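Local coordinates for tRNA endonuclease VMS1 (Saccharomyces cerevisiae, PDB 5WHG), which cleaves polypeptidyl-tRNAs downstream of ribosome-associated quality control, releasing incompletely synthesized polypeptides for degradation, at residues A177-L182 / F342-N347; I313-R318 / K324-N329; S181-R186 / T196-Q201. All blocks are in the same frame, centred on the assembly; numbering follows the deposited sequence.

Contact 1: residues A177-L182 / F342-N347; sequences AIYKSL and FPFTTN
Pro343 and Phe344 lie against the same face of the Tyr179 ring, Pro343 over the CD1/CE1 side and Phe344 toward the hydroxyl end, and the three side chains together make most of this contact. The methylene tip of the proline comes closest, with Pro343 CG 3.3 Å from Tyr179 CD1; Pro343 CB lies beside it, against the same two ring carbons. The phenol end belongs to Phe344, whose CD2 comes within 3.3 Å of Tyr179 CZ. These two rings are neither stacked nor set edge-to-face: their centroids are 5.2 Å apart and their planes are inclined at 53°. Torsions explain the meeting. Tyr179 holds CG anti to its carbonyl carbon (chi1 -83°), which carries the ring out of the strand toward the 342-347 loop. Phe344 takes the less common setting with CG between the backbone N and the carbonyl carbon (chi1 39°), and its ring is thereby turned back to the tyrosine. Phe342 CB lies over a rim of that ring, 4.2 Å from its plane, from within the same loop. Beside the tyrosine, Ser181 also meets the proline, its OG 3.8 Å from Pro343 CG. A 3-10 turn in which Leu182 N bonds to Tyr179 O at 3.1 Å swings the serine round to that position. The polar end of the tyrosine is satisfied outside the loop, since its hydroxyl hydrogen-bonds the carboxylate of Glu360. The contact thus illustrates how an apolar joint can link two sheets: strand 176-179 of the four-stranded antiparallel sheet meets the loop leaving strand 339-340 of the mixed sheet, while helix 351-362 receives Phe344 on Glu360 and Leu361.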
loop_
_atom_site.group_PDB
_atom_site.type_symbol
_atom_site.label_atom_id
_atom_site.label_comp_id
_atom_site.label_asym_id
_atom_site.label_seq_id
_atom_site.Cartn_x
_atom_site.Cartn_y
_atom_site.Cartn_z
ATOM N N ALA A 177 9.087 -12.197 8.603
ATOM C CA ALA A 177 9.752 -11.310 7.659
ATOM C C ALA A 177 8.768 -10.269 7.145
ATOM O O ALA A 177 7.589 -10.576 6.934
ATOM C CB ALA A 177 10.337 -12.101 6.485
ATOM N N ILE A 178 9.261 -9.040 6.956
ATOM C CA ILE A 178 8.481 -7.925 6.420
ATOM C C ILE A 178 9.340 -7.178 5.397
ATOM O O ILE A 178 10.557 -7.053 5.572
ATOM C CB ILE A 178 8.009 -6.985 7.552
ATOM C CG1 ILE A 178 7.138 -5.854 7.006
ATOM C CG2 ILE A 178 9.195 -6.375 8.278
ATOM C CD1 ILE A 178 6.507 -5.010 8.101
ATOM N N TYR A 179 8.712 -6.689 4.323
ATOM C CA TYR A 179 9.458 -6.052 3.233
ATOM C C TYR A 179 10.035 -4.701 3.654
ATOM O O TYR A 179 9.316 -3.844 4.183
ATOM C CB TYR A 179 8.568 -5.849 2.007
ATOM C CG TYR A 179 8.433 -7.043 1.109
ATOM C CD1 TYR A 179 9.479 -7.442 0.303
ATOM C CD2 TYR A 179 7.252 -7.762 1.049
ATOM C CE1 TYR A 179 9.367 -8.541 -0.536
ATOM C CE2 TYR A 179 7.125 -8.873 0.214
ATOM C CZ TYR A 179 8.189 -9.258 -0.578
ATOM O OH TYR A 179 8.079 -10.358 -1.416
ATOM N N LYS A 180 11.332 -4.500 3.377
ATOM C CA LYS A 180 11.990 -3.236 3.715
ATOM C C LYS A 180 11.331 -2.052 3.020
ATOM O O LYS A 180 11.289 -0.947 3.580
ATOM C CB LYS A 180 13.472 -3.295 3.342
ATOM C CG LYS A 180 14.330 -4.105 4.286
ATOM C CD LYS A 180 15.575 -4.663 3.604
ATOM C CE LYS A 180 16.600 -3.588 3.296
ATOM N NZ LYS A 180 17.905 -4.200 2.898
ATOM N N SER A 181 10.818 -2.268 1.804
ATOM C CA SER A 181 10.145 -1.221 1.048
ATOM C C SER A 181 8.998 -0.568 1.813
ATOM O O SER A 181 8.650 0.585 1.532
ATOM C CB SER A 181 9.622 -1.801 -0.260
ATOM O OG SER A 181 10.705 -2.213 -1.061
ATOM N N LEU A 182 8.387 -1.282 2.769
ATOM C CA LEU A 182 7.241 -0.728 3.488
ATOM C C LEU A 182 7.639 0.393 4.431
ATOM O O LEU A 182 6.790 1.219 4.782
ATOM C CB LEU A 182 6.526 -1.810 4.297
ATOM C CG LEU A 182 5.486 -2.737 3.669
ATOM C CD1 LEU A 182 4.731 -3.426 4.791
ATOM C CD2 LEU A 182 4.527 -1.973 2.759
ATOM N N PHE A 342 7.975 -2.254 -6.612
ATOM C CA PHE A 342 7.510 -3.451 -5.926
ATOM C C PHE A 342 8.694 -4.383 -5.686
ATOM O O PHE A 342 9.407 -4.724 -6.635
ATOM C CB PHE A 342 6.447 -4.171 -6.756
ATOM C CG PHE A 342 5.115 -3.470 -6.810
ATOM C CD1 PHE A 342 4.137 -3.739 -5.864
ATOM C CD2 PHE A 342 4.822 -2.580 -7.832
ATOM C CE1 PHE A 342 2.889 -3.136 -5.925
ATOM C CE2 PHE A 342 3.568 -1.951 -7.899
ATOM C CZ PHE A 342 2.603 -2.238 -6.950
ATOM N N PRO A 343 8.937 -4.822 -4.451
ATOM C CA PRO A 343 10.093 -5.697 -4.196
ATOM C C PRO A 343 9.893 -7.143 -4.648
ATOM O O PRO A 343 10.508 -8.061 -4.102
ATOM C CB PRO A 343 10.263 -5.605 -2.676
ATOM C CG PRO A 343 8.893 -5.336 -2.181
ATOM C CD PRO A 343 8.255 -4.431 -3.204
ATOM N N PHE A 344 9.052 -7.365 -5.648
ATOM C CA PHE A 344 8.824 -8.706 -6.170
ATOM C C PHE A 344 8.221 -8.566 -7.553
ATOM O O PHE A 344 7.553 -7.573 -7.845
ATOM C CB PHE A 344 7.892 -9.507 -5.266
ATOM C CG PHE A 344 6.782 -8.690 -4.721
ATOM C CD1 PHE A 344 5.674 -8.404 -5.502
ATOM C CD2 PHE A 344 6.868 -8.154 -3.445
ATOM C CE1 PHE A 344 4.655 -7.613 -5.013
ATOM C CE2 PHE A 344 5.857 -7.368 -2.943
ATOM C CZ PHE A 344 4.742 -7.093 -3.729
ATOM N N THR A 345 8.452 -9.564 -8.404
ATOM C CA THR A 345 7.869 -9.500 -9.737
ATOM C C THR A 345 6.350 -9.543 -9.658
ATOM O O THR A 345 5.761 -10.067 -8.705
ATOM C CB THR A 345 8.367 -10.637 -10.617
ATOM O OG1 THR A 345 7.920 -11.878 -10.064
ATOM C CG2 THR A 345 9.878 -10.613 -10.689
ATOM N N THR A 346 5.718 -8.978 -10.681
ATOM C CA THR A 346 4.269 -8.873 -10.748
ATOM C C THR A 346 3.819 -9.118 -12.178
ATOM O O THR A 346 4.601 -9.000 -13.123
ATOM C CB THR A 346 3.791 -7.506 -10.258
ATOM O OG1 THR A 346 4.659 -6.496 -10.782
ATOM C CG2 THR A 346 3.834 -7.456 -8.741
ATOM N N ASN A 347 2.532 -9.439 -12.328
ATOM C CA ASN A 347 1.998 -9.933 -13.594
ATOM C C ASN A 347 1.482 -8.836 -14.515
ATOM O O ASN A 347 2.165 -7.835 -14.744
ATOM C CB ASN A 347 0.882 -10.937 -13.328
ATOM C CG ASN A 347 1.409 -12.316 -13.022
ATOM O OD1 ASN A 347 1.412 -13.189 -13.893
ATOM N ND2 ASN A 347 1.874 -12.520 -11.783
#

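Contact 2: residues I313-R318 / K324-N329; sequences IFIRAR and KIFTDN
Within the beta-alpha-beta crossover that joins the neighbouring parallel strands 313-316 and 339-340, Ile315 on the first strand receives Phe326 from the connection. The crossover belongs to the VLRF1 domain, the part of the protein that mediates binding to the 60S ribosomal subunit, and the contact shows how an aromatic ring from a short helical connection packs onto a sheet. Ile315 offers two methyl groups to one face of that ring. Its CG2 stands 3.7 Å from the ring centroid of Phe326 and only 12° off the ring normal, a CH-pi contact made almost centrally. The other branch reaches the inner end of the ring, Ile315 CD1 lying 3.6 Å from Phe326 CG. Two branches can share the face because CG1 is anti to the carbonyl carbon (chi1 -50°) and CD1 continues outward in an extended chain, while CG2 leaves from the other side of CB. Phe326, with CG also anti to its carbonyl carbon (chi1 -67°), slides past the isoleucine in the opposite direction, bringing the ring in over the strand. Val213 of strand 207-214 and Ile296 and Leu300 of helix 292-302 add to the apolar surroundings, so the ring lies between the sheet and helix 292-302. The backbone behind it makes one helix-like turn, Asp328 N bonding to Lys324 O at 3.0 Å. At the outer side of this turn Asp328 forms a salt bridge with Lys293, and its OD2 makes a second, long salt bridge to Lys324 NZ at 3.9 Å, so its negative charge is probably balanced. Two residues farther on from Ile315, the methyl of Ala317 meets the ring obliquely, with CB 4.4 Å from Phe326 CE1.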
loop_
_atom_site.group_PDB
_atom_site.type_symbol
_atom_site.label_atom_id
_atom_site.label_comp_id
_atom_site.label_asym_id
_atom_site.label_seq_id
_atom_site.Cartn_x
_atom_site.Cartn_y
_atom_site.Cartn_z
ATOM N N ILE A 313 4.022 5.100 -2.488
ATOM C CA ILE A 313 3.490 5.013 -3.840
ATOM C C ILE A 313 4.312 3.954 -4.589
ATOM O O ILE A 313 5.434 4.227 -5.036
ATOM C CB ILE A 313 3.512 6.375 -4.543
ATOM C CG1 ILE A 313 2.650 7.368 -3.748
ATOM C CG2 ILE A 313 3.004 6.240 -5.956
ATOM C CD1 ILE A 313 2.949 8.866 -4.003
ATOM N N PHE A 314 3.760 2.740 -4.723
ATOM C CA PHE A 314 4.419 1.620 -5.406
ATOM C C PHE A 314 4.088 1.628 -6.898
ATOM O O PHE A 314 2.914 1.595 -7.275
ATOM C CB PHE A 314 4.003 0.280 -4.793
ATOM C CG PHE A 314 4.572 0.043 -3.420
ATOM C CD1 PHE A 314 5.935 -0.191 -3.247
ATOM C CD2 PHE A 314 3.751 0.072 -2.296
ATOM C CE1 PHE A 314 6.466 -0.386 -1.974
ATOM C CE2 PHE A 314 4.279 -0.130 -1.023
ATOM C CZ PHE A 314 5.633 -0.352 -0.860
ATOM N N ILE A 315 5.121 1.647 -7.738
ATOM C CA ILE A 315 4.969 1.737 -9.189
ATOM C C ILE A 315 5.794 0.644 -9.847
ATOM O O ILE A 315 6.987 0.505 -9.554
ATOM C CB ILE A 315 5.421 3.106 -9.731
ATOM C CG1 ILE A 315 4.790 4.235 -8.941
ATOM C CG2 ILE A 315 5.026 3.262 -11.204
ATOM C CD1 ILE A 315 4.951 5.588 -9.634
ATOM N N ARG A 316 5.184 -0.106 -10.753
ATOM C CA ARG A 316 5.937 -0.964 -11.664
ATOM C C ARG A 316 5.807 -0.433 -13.084
ATOM O O ARG A 316 4.699 -0.384 -13.639
ATOM C CB ARG A 316 5.496 -2.430 -11.642
ATOM C CG ARG A 316 6.213 -3.141 -12.813
ATOM C CD ARG A 316 6.284 -4.643 -12.752
ATOM N NE ARG A 316 4.992 -5.316 -12.941
ATOM C CZ ARG A 316 4.185 -5.193 -13.999
ATOM N NH1 ARG A 316 4.475 -4.388 -15.019
ATOM N NH2 ARG A 316 3.052 -5.874 -14.022
ATOM N N ALA A 317 6.947 -0.072 -13.673
ATOM C CA ALA A 317 7.017 0.360 -15.070
ATOM C C ALA A 317 8.417 0.008 -15.575
ATOM O O ALA A 317 9.351 0.802 -15.438
ATOM C CB ALA A 317 6.727 1.848 -15.206
ATOM N N ARG A 318 8.554 -1.198 -16.144
ATOM C CA ARG A 318 9.864 -1.648 -16.615
ATOM C C ARG A 318 10.358 -0.804 -17.784
ATOM O O ARG A 318 11.544 -0.452 -17.846
ATOM C CB ARG A 318 9.811 -3.116 -17.026
ATOM C CG ARG A 318 9.726 -4.113 -15.889
ATOM C CD ARG A 318 9.201 -5.416 -16.448
ATOM N NE ARG A 318 7.971 -5.167 -17.195
ATOM C CZ ARG A 318 6.765 -5.556 -16.798
ATOM N NH1 ARG A 318 6.627 -6.246 -15.668
ATOM N NH2 ARG A 318 5.699 -5.267 -17.540
ATOM N N LYS A 324 8.724 7.115 -16.881
ATOM C CA LYS A 324 8.669 8.558 -17.042
ATOM C C LYS A 324 7.236 9.089 -17.025
ATOM O O LYS A 324 7.039 10.285 -16.796
ATOM C CB LYS A 324 9.385 8.946 -18.339
ATOM C CG LYS A 324 9.744 10.419 -18.457
ATOM C CD LYS A 324 10.184 10.757 -19.875
ATOM C CE LYS A 324 10.302 12.260 -20.077
ATOM N NZ LYS A 324 10.792 12.608 -21.442
ATOM N N ILE A 325 6.230 8.231 -17.234
ATOM C CA ILE A 325 4.844 8.699 -17.272
ATOM C C ILE A 325 4.412 9.241 -15.917
ATOM O O ILE A 325 3.550 10.127 -15.838
ATOM C CB ILE A 325 3.894 7.575 -17.731
ATOM C CG1 ILE A 325 4.265 7.073 -19.123
ATOM C CG2 ILE A 325 2.437 8.046 -17.726
ATOM C CD1 ILE A 325 3.372 5.959 -19.592
ATOM N N PHE A 326 5.000 8.747 -14.834
ATOM C CA PHE A 326 4.497 9.085 -13.513
ATOM C C PHE A 326 5.116 10.347 -12.930
ATOM O O PHE A 326 4.607 10.847 -11.914
ATOM C CB PHE A 326 4.702 7.895 -12.565
ATOM C CG PHE A 326 3.868 6.714 -12.925
ATOM C CD1 PHE A 326 4.311 5.797 -13.879
ATOM C CD2 PHE A 326 2.624 6.534 -12.347
ATOM C CE1 PHE A 326 3.530 4.703 -14.255
ATOM C CE2 PHE A 326 1.840 5.434 -12.699
ATOM C CZ PHE A 326 2.302 4.519 -13.663
ATOM N N THR A 327 6.178 10.876 -13.550
ATOM C CA THR A 327 6.904 12.035 -13.027
ATOM C C THR A 327 7.129 13.142 -14.039
ATOM O O THR A 327 7.478 14.256 -13.632
ATOM C CB THR A 327 8.277 11.619 -12.488
ATOM O OG1 THR A 327 9.030 10.994 -13.545
ATOM C CG2 THR A 327 8.115 10.679 -11.286
ATOM N N ASP A 328 6.982 12.870 -15.331
ATOM C CA ASP A 328 7.114 13.877 -16.373
ATOM C C ASP A 328 5.939 14.849 -16.300
ATOM O O ASP A 328 4.890 14.595 -16.891
ATOM C CB ASP A 328 7.202 13.171 -17.731
ATOM C CG ASP A 328 7.205 14.118 -18.914
ATOM O OD1 ASP A 328 7.123 15.356 -18.756
ATOM O OD2 ASP A 328 7.293 13.590 -20.040
ATOM N N ASN A 329 6.098 15.945 -15.555
ATOM C CA ASN A 329 5.145 17.059 -15.567
ATOM C C ASN A 329 3.776 16.642 -15.018
ATOM O O ASN A 329 2.730 16.944 -15.597
ATOM C CB ASN A 329 5.020 17.638 -16.979
ATOM C CG ASN A 329 4.546 19.071 -16.983
ATOM O OD1 ASN A 329 4.869 19.838 -16.078
ATOM N ND2 ASN A 329 3.775 19.442 -18.003
#

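Contact 3: residues S181-R186 / T196-Q201; sequences SLFNKR and TFWNSQ
The ammonium group of Lys340 is gripped by two carbonyl oxygens of 181-186, those of Ser181 and Phe183, and this pins the bend from which Leu182 and Phe183 meet Trp198. The outer end of the indole does the touching: Trp198 CH2 lies 3.7 Å from Phe183 CE1 and equally near its CD1. Although the planes of the phenyl and the six-membered indole ring differ by just 25°, the rings have slid so far apart, with centroids separated by 5.3 Å, that they scarcely overlap. Contact is therefore made through a few rim carbons. Leu182 approaches the same end, its CB 4.2 Å from Trp198 CH2, while its carbonyl oxygen, weakly hydrogen-bonded to Asn312 ND2, lies obliquely to the indole, 3.8 Å from Trp198 CZ2. Trp198 keeps CG anti to its own carbonyl carbon (chi1 -70°), which sends the long indole across to the other segment from the last turn of its helix. Just beyond, Ser200 OG donates to Phe197 O over 2.8 Å, coming from above the carbonyl plane, and so occupies an acceptor at the helix end. An alanine in place of Trp198 would remove the whole indole and would probably leave Phe183 and the CB of Leu182 without their partner, opening a gap between helix and loop. Around the pair, Phe25 meets the indole edge-to-face, Ile178 of strand 176-179 touches both aromatic residues, and Phe183 leans on Pro191 and Ala194, so the loop following the strand is folded back against helix 191-198.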
loop_
_atom_site.group_PDB
_atom_site.type_symbol
_atom_site.label_atom_id
_atom_site.label_comp_id
_atom_site.label_asym_id
_atom_site.label_seq_id
_atom_site.Cartn_x
_atom_site.Cartn_y
_atom_site.Cartn_z
ATOM N N SER A 181 10.818 -2.268 1.804
ATOM C CA SER A 181 10.145 -1.221 1.048
ATOM C C SER A 181 8.998 -0.568 1.813
ATOM O O SER A 181 8.650 0.585 1.532
ATOM C CB SER A 181 9.622 -1.801 -0.260
ATOM O OG SER A 181 10.705 -2.213 -1.061
ATOM N N LEU A 182 8.387 -1.282 2.769
ATOM C CA LEU A 182 7.241 -0.728 3.488
ATOM C C LEU A 182 7.639 0.393 4.431
ATOM O O LEU A 182 6.790 1.219 4.782
ATOM C CB LEU A 182 6.526 -1.810 4.297
ATOM C CG LEU A 182 5.486 -2.737 3.669
ATOM C CD1 LEU A 182 4.731 -3.426 4.791
ATOM C CD2 LEU A 182 4.527 -1.973 2.759
ATOM N N PHE A 183 8.902 0.437 4.844
ATOM C CA PHE A 183 9.378 1.430 5.790
ATOM C C PHE A 183 9.853 2.705 5.103
ATOM O O PHE A 183 10.129 2.751 3.903
ATOM C CB PHE A 183 10.507 0.861 6.645
ATOM C CG PHE A 183 10.096 -0.326 7.466
ATOM C CD1 PHE A 183 9.458 -0.156 8.677
ATOM C CD2 PHE A 183 10.320 -1.610 7.011
ATOM C CE1 PHE A 183 9.062 -1.233 9.421
ATOM C CE2 PHE A 183 9.928 -2.689 7.757
ATOM C CZ PHE A 183 9.302 -2.499 8.968
ATOM N N ASN A 184 9.947 3.752 5.906
ATOM C CA ASN A 184 10.428 5.047 5.467
ATOM C C ASN A 184 11.922 5.115 5.753
ATOM O O ASN A 184 12.344 4.961 6.905
ATOM C CB ASN A 184 9.643 6.137 6.193
ATOM C CG ASN A 184 10.127 7.537 5.872
ATOM O OD1 ASN A 184 11.280 7.749 5.481
ATOM N ND2 ASN A 184 9.246 8.511 6.065
ATOM N N LYS A 185 12.723 5.341 4.708
ATOM C CA LYS A 185 14.174 5.289 4.870
ATOM C C LYS A 185 14.695 6.470 5.686
ATOM O O LYS A 185 15.649 6.326 6.458
ATOM C CB LYS A 185 14.862 5.240 3.504
ATOM C CG LYS A 185 14.700 3.930 2.750
ATOM C CD LYS A 185 15.607 2.826 3.279
ATOM C CE LYS A 185 15.398 1.539 2.471
ATOM N NZ LYS A 185 16.367 0.443 2.772
ATOM N N ARG A 186 14.095 7.645 5.533
ATOM C CA ARG A 186 14.589 8.819 6.249
ATOM C C ARG A 186 14.048 8.910 7.674
ATOM O O ARG A 186 14.138 9.980 8.304
ATOM C CB ARG A 186 14.269 10.101 5.466
ATOM C CG ARG A 186 15.509 10.802 4.884
ATOM C CD ARG A 186 15.158 11.721 3.717
ATOM N NE ARG A 186 15.120 11.013 2.436
ATOM C CZ ARG A 186 14.308 11.321 1.424
ATOM N NH1 ARG A 186 13.443 12.321 1.547
ATOM N NH2 ARG A 186 14.352 10.618 0.292
ATOM N N THR A 196 4.392 -0.584 15.818
ATOM C CA THR A 196 3.419 -0.229 16.844
ATOM C C THR A 196 2.595 0.981 16.424
ATOM O O THR A 196 1.393 1.037 16.705
ATOM C CB THR A 196 4.108 -0.008 18.197
ATOM O OG1 THR A 196 3.147 0.437 19.163
ATOM C CG2 THR A 196 5.210 1.008 18.090
ATOM N N PHE A 197 3.202 1.929 15.708
ATOM C CA PHE A 197 2.449 3.079 15.215
ATOM C C PHE A 197 1.432 2.673 14.148
ATOM O O PHE A 197 0.339 3.248 14.072
ATOM C CB PHE A 197 3.408 4.131 14.661
ATOM C CG PHE A 197 2.717 5.252 13.936
ATOM C CD1 PHE A 197 2.134 6.297 14.644
ATOM C CD2 PHE A 197 2.630 5.250 12.550
ATOM C CE1 PHE A 197 1.487 7.318 13.981
ATOM C CE2 PHE A 197 1.990 6.269 11.878
ATOM C CZ PHE A 197 1.412 7.300 12.591
ATOM N N TRP A 198 1.794 1.711 13.293
ATOM C CA TRP A 198 0.849 1.168 12.324
ATOM C C TRP A 198 -0.349 0.526 13.011
ATOM O O TRP A 198 -1.482 0.629 12.524
ATOM C CB TRP A 198 1.559 0.153 11.425
ATOM C CG TRP A 198 2.506 0.829 10.529
ATOM C CD1 TRP A 198 2.537 2.160 10.259
ATOM C CD2 TRP A 198 3.575 0.239 9.780
ATOM N NE1 TRP A 198 3.554 2.442 9.383
ATOM C CE2 TRP A 198 4.213 1.284 9.074
ATOM C CE3 TRP A 198 4.061 -1.059 9.637
ATOM C CZ2 TRP A 198 5.310 1.069 8.242
ATOM C CZ3 TRP A 198 5.150 -1.275 8.804
ATOM C CH2 TRP A 198 5.766 -0.216 8.123
ATOM N N ASN A 199 -0.118 -0.150 14.134
ATOM C CA ASN A 199 -1.187 -0.849 14.842
ATOM C C ASN A 199 -1.695 0.015 15.995
ATOM O O ASN A 199 -1.475 -0.261 17.176
ATOM C CB ASN A 199 -0.698 -2.206 15.333
ATOM C CG ASN A 199 -0.276 -3.118 14.209
ATOM O OD1 ASN A 199 -1.095 -3.830 13.636
ATOM N ND2 ASN A 199 1.012 -3.117 13.899
ATOM N N SER A 200 -2.390 1.084 15.620
ATOM C CA SER A 200 -3.034 1.958 16.589
ATOM C C SER A 200 -4.135 2.715 15.870
ATOM O O SER A 200 -3.930 3.209 14.760
ATOM C CB SER A 200 -2.039 2.934 17.222
ATOM O OG SER A 200 -1.375 3.675 16.217
ATOM N N GLN A 201 -5.302 2.806 16.510
ATOM C CA GLN A 201 -6.446 3.450 15.878
ATOM C C GLN A 201 -6.156 4.883 15.457
ATOM O O GLN A 201 -6.928 5.446 14.674
ATOM C CB GLN A 201 -7.652 3.421 16.823
ATOM C CG GLN A 201 -8.050 2.028 17.299
ATOM C CD GLN A 201 -9.209 2.060 18.278
ATOM O OE1 GLN A 201 -10.220 2.720 18.037
ATOM N NE2 GLN A 201 -9.062 1.352 19.395
#

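How the contacts relate
Contact 2 is the buried member of the set, an aliphatic-on-aromatic packing between a strand and the loop of its crossover connection within the VLRF1 domain; contacts 1 and 3 are partly buried, contact 1 combining a proline with an oblique aromatic pair, contact 3 using a slipped one. Contacts 1 and 3 share Ser181 and Leu182, which face different partners on leaving strand 176-179. Contact 2 lies inside the loop closed by contact 1, their centres about 17 Å apart, with Phe342 packed on Phe314 and a probable hydrogen bond joining Thr346 to Arg316. Phe314 also touches Ser181 and Leu182, so strand 313-316, part of contact 2, also touches residues of contacts 1 and 3.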